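Local coordinates for protein putative aldo/keto reductase (PDB 4R9O) that probably works as an NADP-dependent oxidoreductase of the aldo/keto reductase family, built on a TIM-barrel fold, at residues C[183-187]-C[188-192]; C[217-220]-C[221-225]; C[230-233]-C[234-238]; C[264-268]-C[269-273]. All coordinates share one frame; numbering follows the deposited sequence. Where two conformers were deposited one is given.

Contact 1: C[183-187]-C[188-192]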
# COMPACT_ATOMS: atom_id res chain seq x y z
N GLN C 183 22.30 14.33 1.86
CA GLN C 183 22.86 13.14 1.24
C GLN C 183 21.77 12.07 1.14
O GLN C 183 21.23 11.63 2.16
CB GLN C 183 24.06 12.65 2.05
CG GLN C 183 24.89 11.61 1.35
CD GLN C 183 26.13 11.22 2.13
OE1 GLN C 183 26.30 10.06 2.50
NE2 GLN C 183 27.03 12.19 2.35
N VAL C 184 21.43 11.66 -0.08
CA VAL C 184 20.29 10.77 -0.26
C VAL C 184 20.52 9.66 -1.27
O VAL C 184 21.46 9.72 -2.07
CB VAL C 184 19.04 11.56 -0.69
CG1 VAL C 184 18.62 12.57 0.39
CG2 VAL C 184 19.28 12.25 -2.01
N GLU C 185 19.65 8.65 -1.23
CA GLU C 185 19.80 7.49 -2.11
C GLU C 185 19.18 7.73 -3.48
O GLU C 185 17.99 8.06 -3.58
CB GLU C 185 19.17 6.24 -1.48
CG GLU C 185 19.36 5.00 -2.36
CD GLU C 185 18.87 3.71 -1.71
OE1 GLU C 185 18.34 3.79 -0.58
OE2 GLU C 185 19.00 2.64 -2.34
N ILE C 186 19.99 7.57 -4.53
CA ILE C 186 19.53 7.77 -5.91
C ILE C 186 20.15 6.76 -6.87
O ILE C 186 21.37 6.66 -6.97
CB ILE C 186 19.89 9.17 -6.45
CG1 ILE C 186 19.55 10.27 -5.44
CG2 ILE C 186 19.20 9.41 -7.79
CD1 ILE C 186 20.04 11.65 -5.83
N SER C 187 19.30 6.03 -7.58
CA SER C 187 19.75 5.09 -8.60
C SER C 187 18.56 4.72 -9.47
O SER C 187 17.42 5.00 -9.10
CB SER C 187 20.37 3.85 -7.98
OG SER C 187 19.37 2.95 -7.53
N PRO C 188 18.81 4.08 -10.63
CA PRO C 188 17.66 3.57 -11.39
C PRO C 188 16.88 2.53 -10.59
O PRO C 188 15.69 2.31 -10.84
CB PRO C 188 18.31 2.95 -12.64
CG PRO C 188 19.63 3.64 -12.78
CD PRO C 188 20.08 3.95 -11.37
N VAL C 189 17.56 1.91 -9.63
CA VAL C 189 16.99 0.86 -8.78
C VAL C 189 16.16 1.43 -7.63
O VAL C 189 15.31 0.76 -7.05
CB VAL C 189 18.13 -0.04 -8.21
CG1 VAL C 189 17.57 -1.19 -7.39
CG2 VAL C 189 18.98 -0.58 -9.34
N HIS C 190 16.43 2.69 -7.28
CA HIS C 190 15.73 3.34 -6.18
C HIS C 190 15.41 4.78 -6.57
O HIS C 190 16.25 5.66 -6.41
CB HIS C 190 16.58 3.31 -4.90
CG HIS C 190 15.87 3.87 -3.70
ND1 HIS C 190 14.93 3.15 -3.00
CD2 HIS C 190 15.94 5.08 -3.10
CE1 HIS C 190 14.46 3.89 -2.01
NE2 HIS C 190 15.06 5.06 -2.04
N GLN C 191 14.19 5.00 -7.07
CA GLN C 191 13.82 6.28 -7.66
C GLN C 191 12.75 7.14 -6.95
O GLN C 191 12.31 8.14 -7.54
CB GLN C 191 13.33 6.06 -9.10
CG GLN C 191 14.29 5.33 -10.05
CD GLN C 191 13.76 5.26 -11.50
OE1 GLN C 191 13.12 6.20 -11.98
NE2 GLN C 191 14.01 4.15 -12.18
N PRO C 192 12.33 6.80 -5.70
CA PRO C 192 11.19 7.60 -5.23
C PRO C 192 11.52 9.08 -5.00
O PRO C 192 10.63 9.91 -5.08
CB PRO C 192 10.80 6.92 -3.91
CG PRO C 192 12.06 6.28 -3.43
CD PRO C 192 12.78 5.84 -4.67
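Glu185 and His190 stack where strand 182-185 of the TIM barrel ends, Glu185 being its last residue and His190 lying in the loop that follows. The carboxylate lies over one face of the imidazole, displaced toward its rim, with the two planes 19° apart and Glu185 CD 3.5 Å from His190 CD2. On the opposite face Pro192 CD sits above the ring centre, so the imidazole is held between an acid and a proline. CG of His190 stands anti to its backbone N (chi1 -175°), which carries the ring back toward the strand.

Behind this layer, Ser187 and His190 exchange a pair of backbone bonds, N of each to O of the other, both long or bent. Ser187 OG adds weak bonds from the backbone N of Val189 and of His190, each 3.0 Å long. Arg219, probably an NADP ligand, makes a long, weak ion pair with Glu185, while Pro188 packs on helices 245-254 and 285-296. The turn is pinned further along where Gln191 NE2 donates to Pro188 O at 2.8 Å, nearly straight at 169°, with that oxygen in the plane of the side-chain amide.

Contact 2: C[217-220]-C[221-225]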
# COMPACT_ATOMS: atom_id res chain seq x y z
N GLY C 217 23.02 -0.38 -4.33
CA GLY C 217 23.45 -1.03 -3.10
C GLY C 217 23.94 -2.45 -3.33
O GLY C 217 23.79 -3.32 -2.46
N GLY C 218 24.50 -2.71 -4.50
CA GLY C 218 25.00 -4.03 -4.82
C GLY C 218 24.09 -4.82 -5.75
O GLY C 218 24.53 -5.76 -6.41
N ARG C 219 22.82 -4.43 -5.82
CA ARG C 219 21.83 -5.23 -6.54
C ARG C 219 22.07 -5.31 -8.04
O ARG C 219 21.85 -6.36 -8.65
CB ARG C 219 20.42 -4.67 -6.26
CG ARG C 219 19.83 -5.15 -4.93
CD ARG C 219 18.53 -4.42 -4.59
NE ARG C 219 18.77 -3.00 -4.38
CZ ARG C 219 17.85 -2.14 -3.96
NH1 ARG C 219 16.62 -2.55 -3.70
NH2 ARG C 219 18.17 -0.86 -3.79
N LEU C 220 22.55 -4.22 -8.64
CA LEU C 220 22.73 -4.17 -10.09
C LEU C 220 23.59 -5.33 -10.57
O LEU C 220 23.27 -5.97 -11.58
CB LEU C 220 23.36 -2.84 -10.52
CG LEU C 220 23.60 -2.72 -12.03
CD1 LEU C 220 22.29 -2.88 -12.81
CD2 LEU C 220 24.29 -1.41 -12.35
N PHE C 221 24.65 -5.62 -9.83
CA PHE C 221 25.57 -6.70 -10.19
C PHE C 221 25.30 -8.02 -9.47
O PHE C 221 25.50 -9.09 -10.04
CB PHE C 221 27.01 -6.27 -9.94
CG PHE C 221 27.48 -5.20 -10.87
CD1 PHE C 221 27.58 -3.88 -10.44
CD2 PHE C 221 27.83 -5.50 -12.17
CE1 PHE C 221 28.02 -2.89 -11.30
CE2 PHE C 221 28.26 -4.51 -13.04
CZ PHE C 221 28.36 -3.20 -12.61
N ASN C 222 24.83 -7.94 -8.23
CA ASN C 222 24.75 -9.13 -7.37
C ASN C 222 23.36 -9.72 -7.21
O ASN C 222 23.20 -10.74 -6.56
CB ASN C 222 25.30 -8.81 -5.98
CG ASN C 222 26.78 -8.50 -6.00
OD1 ASN C 222 27.60 -9.41 -6.06
ND2 ASN C 222 27.11 -7.22 -5.95
N ASP C 223 22.35 -9.06 -7.76
CA ASP C 223 21.01 -9.59 -7.66
C ASP C 223 20.60 -10.16 -9.01
O ASP C 223 20.41 -9.42 -9.98
CB ASP C 223 20.03 -8.51 -7.20
CG ASP C 223 18.71 -9.08 -6.67
OD1 ASP C 223 18.22 -10.09 -7.22
OD2 ASP C 223 18.16 -8.51 -5.71
N GLU C 224 20.50 -11.49 -9.06
CA GLU C 224 20.12 -12.23 -10.27
C GLU C 224 18.91 -11.62 -10.97
O GLU C 224 18.79 -11.69 -12.20
CB GLU C 224 19.84 -13.70 -9.91
CG GLU C 224 19.61 -14.62 -11.11
CD GLU C 224 18.26 -15.30 -11.07
OE1 GLU C 224 17.65 -15.35 -9.97
OE2 GLU C 224 17.79 -15.78 -12.12
N ALA C 225 18.03 -11.01 -10.18
CA ALA C 225 16.77 -10.45 -10.67
C ALA C 225 16.93 -9.15 -11.47
O ALA C 225 15.99 -8.70 -12.11
CB ALA C 225 15.83 -10.20 -9.50
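Gly218 O anchors the short helix 219-222 from its N-cap residue, accepting from Asn222 N at 2.9 Å, while Arg219 O takes Asp223 N one residue further on. The same Gly218 carbonyl is gripped a second time by the side chain of Asn222, whose ND2 approaches in the carbonyl plane, on a lone pair, with an ND2 to O distance of 3.0 Å. One oxygen can take both donors because the backbone N arrives from a different direction, its C=O...N angle being 164° against 127° for ND2. The side-chain bond helps to fix the rotation of the Asn222 amide, since Gly218 O lies close to the amide plane.

Arg219 and Asp223 run side by side and point the same way; the inner part of the arginine chain meets the carboxylate, Arg219 CG lying 3.8 Å from Asp223 OD2, and the charged ends do not touch. NE of Arg219 is bonded instead to Gly216 O. Asp223 OD1 turns to Ala225 N at 3.1 Å, forming an Asx turn where the helix has ended. Leu220 CG lies over one face of the neighbouring Phe221 ring, and Leu220 CD2 comes 4.1 Å from Phe221 CE1.

Residues 217-223 probably belong to the NADP site, as in a close relative. Leu220 and Phe221 pack against helices 227-240 and 245-254, whereas Glu224 hydrogen-bonds His131 of the second subunit, placing this segment between the barrel's outer helices and the subunit interface.

Contact 3: C[230-233]-C[234-238]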
# COMPACT_ATOMS: atom_id res chain seq x y z
N ARG C 230 20.43 -5.29 -16.22
CA ARG C 230 21.85 -5.04 -16.41
C ARG C 230 22.21 -5.09 -17.89
O ARG C 230 23.04 -4.31 -18.37
CB ARG C 230 22.65 -6.07 -15.62
CG ARG C 230 24.12 -6.03 -15.92
CD ARG C 230 24.87 -7.01 -15.05
NE ARG C 230 26.25 -7.12 -15.49
CZ ARG C 230 27.12 -7.98 -14.98
NH1 ARG C 230 28.36 -8.01 -15.45
NH2 ARG C 230 26.75 -8.80 -14.00
N GLN C 231 21.54 -5.97 -18.62
CA GLN C 231 21.77 -6.16 -20.05
C GLN C 231 21.11 -5.09 -20.93
O GLN C 231 21.55 -4.88 -22.06
CB GLN C 231 21.34 -7.56 -20.47
CG GLN C 231 22.04 -8.64 -19.64
CD GLN C 231 21.58 -10.05 -19.93
OE1 GLN C 231 20.77 -10.28 -20.84
NE2 GLN C 231 22.07 -11.00 -19.15
N GLU C 232 20.08 -4.40 -20.42
CA GLU C 232 19.54 -3.25 -21.14
C GLU C 232 20.46 -2.04 -20.98
O GLU C 232 20.58 -1.21 -21.88
CB GLU C 232 18.12 -2.91 -20.68
CG GLU C 232 17.16 -2.48 -21.79
CD GLU C 232 17.34 -1.03 -22.22
OE1 GLU C 232 17.97 -0.25 -21.46
OE2 GLU C 232 16.85 -0.66 -23.31
N LEU C 233 21.11 -1.93 -19.82
CA LEU C 233 22.15 -0.92 -19.63
C LEU C 233 23.33 -1.18 -20.58
O LEU C 233 23.99 -0.23 -21.04
CB LEU C 233 22.62 -0.91 -18.17
CG LEU C 233 21.76 -0.15 -17.15
CD1 LEU C 233 22.01 -0.65 -15.72
CD2 LEU C 233 22.06 1.34 -17.23
N SER C 234 23.60 -2.44 -20.90
CA SER C 234 24.70 -2.80 -21.80
C SER C 234 24.39 -2.40 -23.23
O SER C 234 25.29 -2.08 -24.00
CB SER C 234 25.00 -4.30 -21.74
OG SER C 234 25.55 -4.65 -20.49
N VAL C 235 23.10 -2.43 -23.59
CA VAL C 235 22.67 -2.00 -24.92
C VAL C 235 22.87 -0.50 -25.09
O VAL C 235 23.36 -0.02 -26.12
CB VAL C 235 21.18 -2.34 -25.16
CG1 VAL C 235 20.75 -1.87 -26.54
CG2 VAL C 235 20.95 -3.84 -25.01
N ILE C 236 22.49 0.26 -24.07
CA ILE C 236 22.65 1.70 -24.10
C ILE C 236 24.13 2.08 -23.98
O ILE C 236 24.57 3.07 -24.58
CB ILE C 236 21.81 2.36 -23.00
CG1 ILE C 236 20.34 2.26 -23.40
CG2 ILE C 236 22.22 3.80 -22.77
CD1 ILE C 236 19.38 2.73 -22.38
N ALA C 237 24.90 1.29 -23.25
CA ALA C 237 26.34 1.48 -23.19
C ALA C 237 26.94 1.39 -24.59
O ALA C 237 27.66 2.30 -25.02
CB ALA C 237 26.99 0.45 -22.28
N GLN C 238 26.61 0.32 -25.31
CA GLN C 238 27.09 0.15 -26.69
C GLN C 238 26.72 1.33 -27.57
O GLN C 238 27.54 1.82 -28.34
CB GLN C 238 26.55 -1.14 -27.30
CG GLN C 238 27.10 -2.41 -26.66
CD GLN C 238 26.51 -3.68 -27.25
OE1 GLN C 238 25.40 -3.66 -27.79
NE2 GLN C 238 27.25 -4.78 -27.16
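Glu232 and Ile236, four residues apart and therefore one turn along helix 227-240, meet through the end of the acid and the end of the isoleucine. The Ile236 side chain can be followed outward. Its CB stands 3.9 Å from Glu232 O, the carbonyl that also accepts the Ile236 backbone N. CG1, placed anti to the carbonyl carbon (chi1 -72°), runs back over the preceding turn, where it approaches both Glu232 O and the carboxylate. At the tip, CD1 reaches Glu232 OE1 at 3.4 Å. The acid comes to this methyl because its own chain bends at CB-CG (chi2 -79°), bringing the carboxylate round although CB leads away. OE1 is thus buried beside hydrocarbon and has no polar partner in the model, while OE2 has a long, weak ion pair with Arg290.

The helical bonds beneath are uneven. Ile236 N to Glu232 O measures 3.3 Å and is fairly straight at 162°, and Ala237 N to Leu233 O is shorter at 2.8 Å. At the start of the segment the Ser234 N bond to Arg230 O is weak, and Ser234 OG adds another weak bond to the same oxygen at 3.3 Å. Val235 CG2 rests 3.2 Å from Gln231 O.

Leu233 and Ile236 pack on Ile291 of helix 285-296, Leu233 and Ala237 on Val248 of helix 245-254, and Leu233 also on Leu220 of helix 219-222. Arg230 forms a salt bridge to Asp29 of the second subunit, so the helix joins the barrel's outer layer to the neighbouring chain.

Contact 4: C[264-268]-C[269-273]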
# COMPACT_ATOMS: atom_id res chain seq x y z
N ILE C 264 31.36 7.27 -4.84
CA ILE C 264 31.93 6.02 -5.32
C ILE C 264 32.44 5.25 -4.11
O ILE C 264 33.08 5.83 -3.24
CB ILE C 264 33.10 6.26 -6.30
CG1 ILE C 264 32.77 7.38 -7.29
CG2 ILE C 264 33.48 4.97 -7.02
CD1 ILE C 264 33.99 7.87 -8.05
N GLY C 265 32.16 3.95 -4.06
CA GLY C 265 32.53 3.16 -2.90
C GLY C 265 33.54 2.05 -3.15
O GLY C 265 33.83 1.26 -2.25
N SER C 266 34.06 1.97 -4.37
CA SER C 266 34.98 0.90 -4.74
C SER C 266 36.42 1.22 -4.37
O SER C 266 36.93 2.29 -4.70
CB SER C 266 34.89 0.61 -6.25
OG SER C 266 35.95 -0.23 -6.67
N GLY C 267 37.08 0.28 -3.70
CA GLY C 267 38.47 0.44 -3.32
C GLY C 267 39.43 0.11 -4.44
O GLY C 267 40.63 0.01 -4.22
N LYS C 268 38.90 -0.05 -5.65
CA LYS C 268 39.71 -0.34 -6.83
C LYS C 268 39.84 0.90 -7.72
O LYS C 268 38.85 1.38 -8.28
CB LYS C 268 39.11 -1.50 -7.61
CG LYS C 268 38.97 -2.79 -6.82
CD LYS C 268 38.37 -3.90 -7.68
CE LYS C 268 38.24 -5.20 -6.91
NZ LYS C 268 39.55 -5.70 -6.43
N ILE C 269 41.06 1.41 -7.86
CA ILE C 269 41.27 2.66 -8.57
C ILE C 269 40.89 2.53 -10.04
O ILE C 269 40.51 3.50 -10.69
CB ILE C 269 42.74 3.15 -8.45
CG1 ILE C 269 42.82 4.65 -8.75
CG2 ILE C 269 43.68 2.33 -9.32
CD1 ILE C 269 41.86 5.49 -7.90
N GLU C 270 40.95 1.30 -10.55
CA GLU C 270 40.46 0.98 -11.88
C GLU C 270 38.99 1.38 -12.04
O GLU C 270 38.61 2.00 -13.02
CB GLU C 270 40.64 -0.52 -12.16
CG GLU C 270 40.27 -1.39 -10.96
CD GLU C 270 41.16 -2.61 -10.82
OE1 GLU C 270 40.77 -3.70 -11.30
OE2 GLU C 270 42.25 -2.48 -10.22
N ARG C 271 38.18 1.02 -11.04
CA ARG C 271 36.74 1.28 -11.09
C ARG C 271 36.39 2.74 -10.82
O ARG C 271 35.40 3.25 -11.35
CB ARG C 271 36.01 0.37 -10.10
CG ARG C 271 35.81 -1.06 -10.59
CD ARG C 271 34.97 -1.86 -9.61
NE ARG C 271 33.70 -1.20 -9.29
CZ ARG C 271 32.52 -1.51 -9.84
NH1 ARG C 271 32.43 -2.50 -10.72
NH2 ARG C 271 31.43 -0.85 -9.49
N VAL C 272 37.17 3.40 -9.97
CA VAL C 272 37.05 4.84 -9.79
C VAL C 272 37.27 5.58 -11.10
O VAL C 272 36.50 6.47 -11.46
CB VAL C 272 38.06 5.38 -8.75
CG1 VAL C 272 38.07 6.91 -8.75
CG2 VAL C 272 37.78 4.81 -7.37
N ARG C 273 38.33 5.21 -11.82
CA ARG C 273 38.64 5.82 -13.11
C ARG C 273 37.49 5.63 -14.09
O ARG C 273 37.11 6.55 -14.81
CB ARG C 273 39.93 5.22 -13.68
CG ARG C 273 40.41 5.85 -14.98
CD ARG C 273 41.75 5.27 -15.41
NE ARG C 273 42.77 5.44 -14.38
CZ ARG C 273 43.46 4.44 -13.84
NH1 ARG C 273 43.24 3.19 -14.22
NH2 ARG C 273 44.37 4.69 -12.91
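Ser266 and Arg271 face each other across the turn that leads into helix 269-276, the serine hydroxyl lying alongside the inner part of the arginine chain. Ser266 OG is 3.5 Å from both CB and CD of Arg271, and it stands at the edge of the guanidinium, near its plane. The bend at chi3 (54°) turns NE back toward the serine, so that CB, CD and NE all lie alongside OG; NH1 of the arginine continues to a salt bridge with Glu246. The hydroxyl is also tied to its own loop: OG, anti to the backbone N of Ser266, accepts from Lys268 N at 3.1 Å, an ST turn that sets the path of the chain just before the helix.

Lys268 occupies the N-cap position, and its carbonyl O receives Val272 N at 3.1 Å with an N-H...O angle of 162°; Arg271 N adds a weak bond to the same oxygen. The lysine and Glu270 side chains meet through their inner carbons, CB of Lys268 lying 3.5 Å from CG of Glu270, whereas their charged ends remain apart. On the buried side the branches of Ile264 and Val272 pack together, with CD1 of the former 4.2 Å from CG1 of the latter.

Ser266 and Gly267 probably bind NADP, as in a close relative, so the polar side of this turn probably lines the cofactor site. Ile264 ends strand 261-264, which pairs in parallel with strand 16-23; Val272 touches Met22 of that strand, and Ile269 packs on Phe40 and His44 of helix 34-46.

From the N terminus the four contacts follow in series, each a local turn or helix segment, so none nests within or crosses another. Contact 1 closes the turn after strand 182-185. Contact 2 lies beyond strand 210-212 and touches contact 1 where Val189 CG1 comes 3.6 Å from Arg219 CZ. Contact 3, on the next helix, meets contact 2 through Leu220 CD1 and Leu233 CD1, 3.7 Å apart, and both reach the second subunit. Contact 4 leads from strand 261-264 into helix 269-276 and stands about 4 Å from contact 2 at the nearest atoms. Contacts 2 and 4 hold residues of the probable NADP site, whereas contact 3 belongs to the outer helical layer.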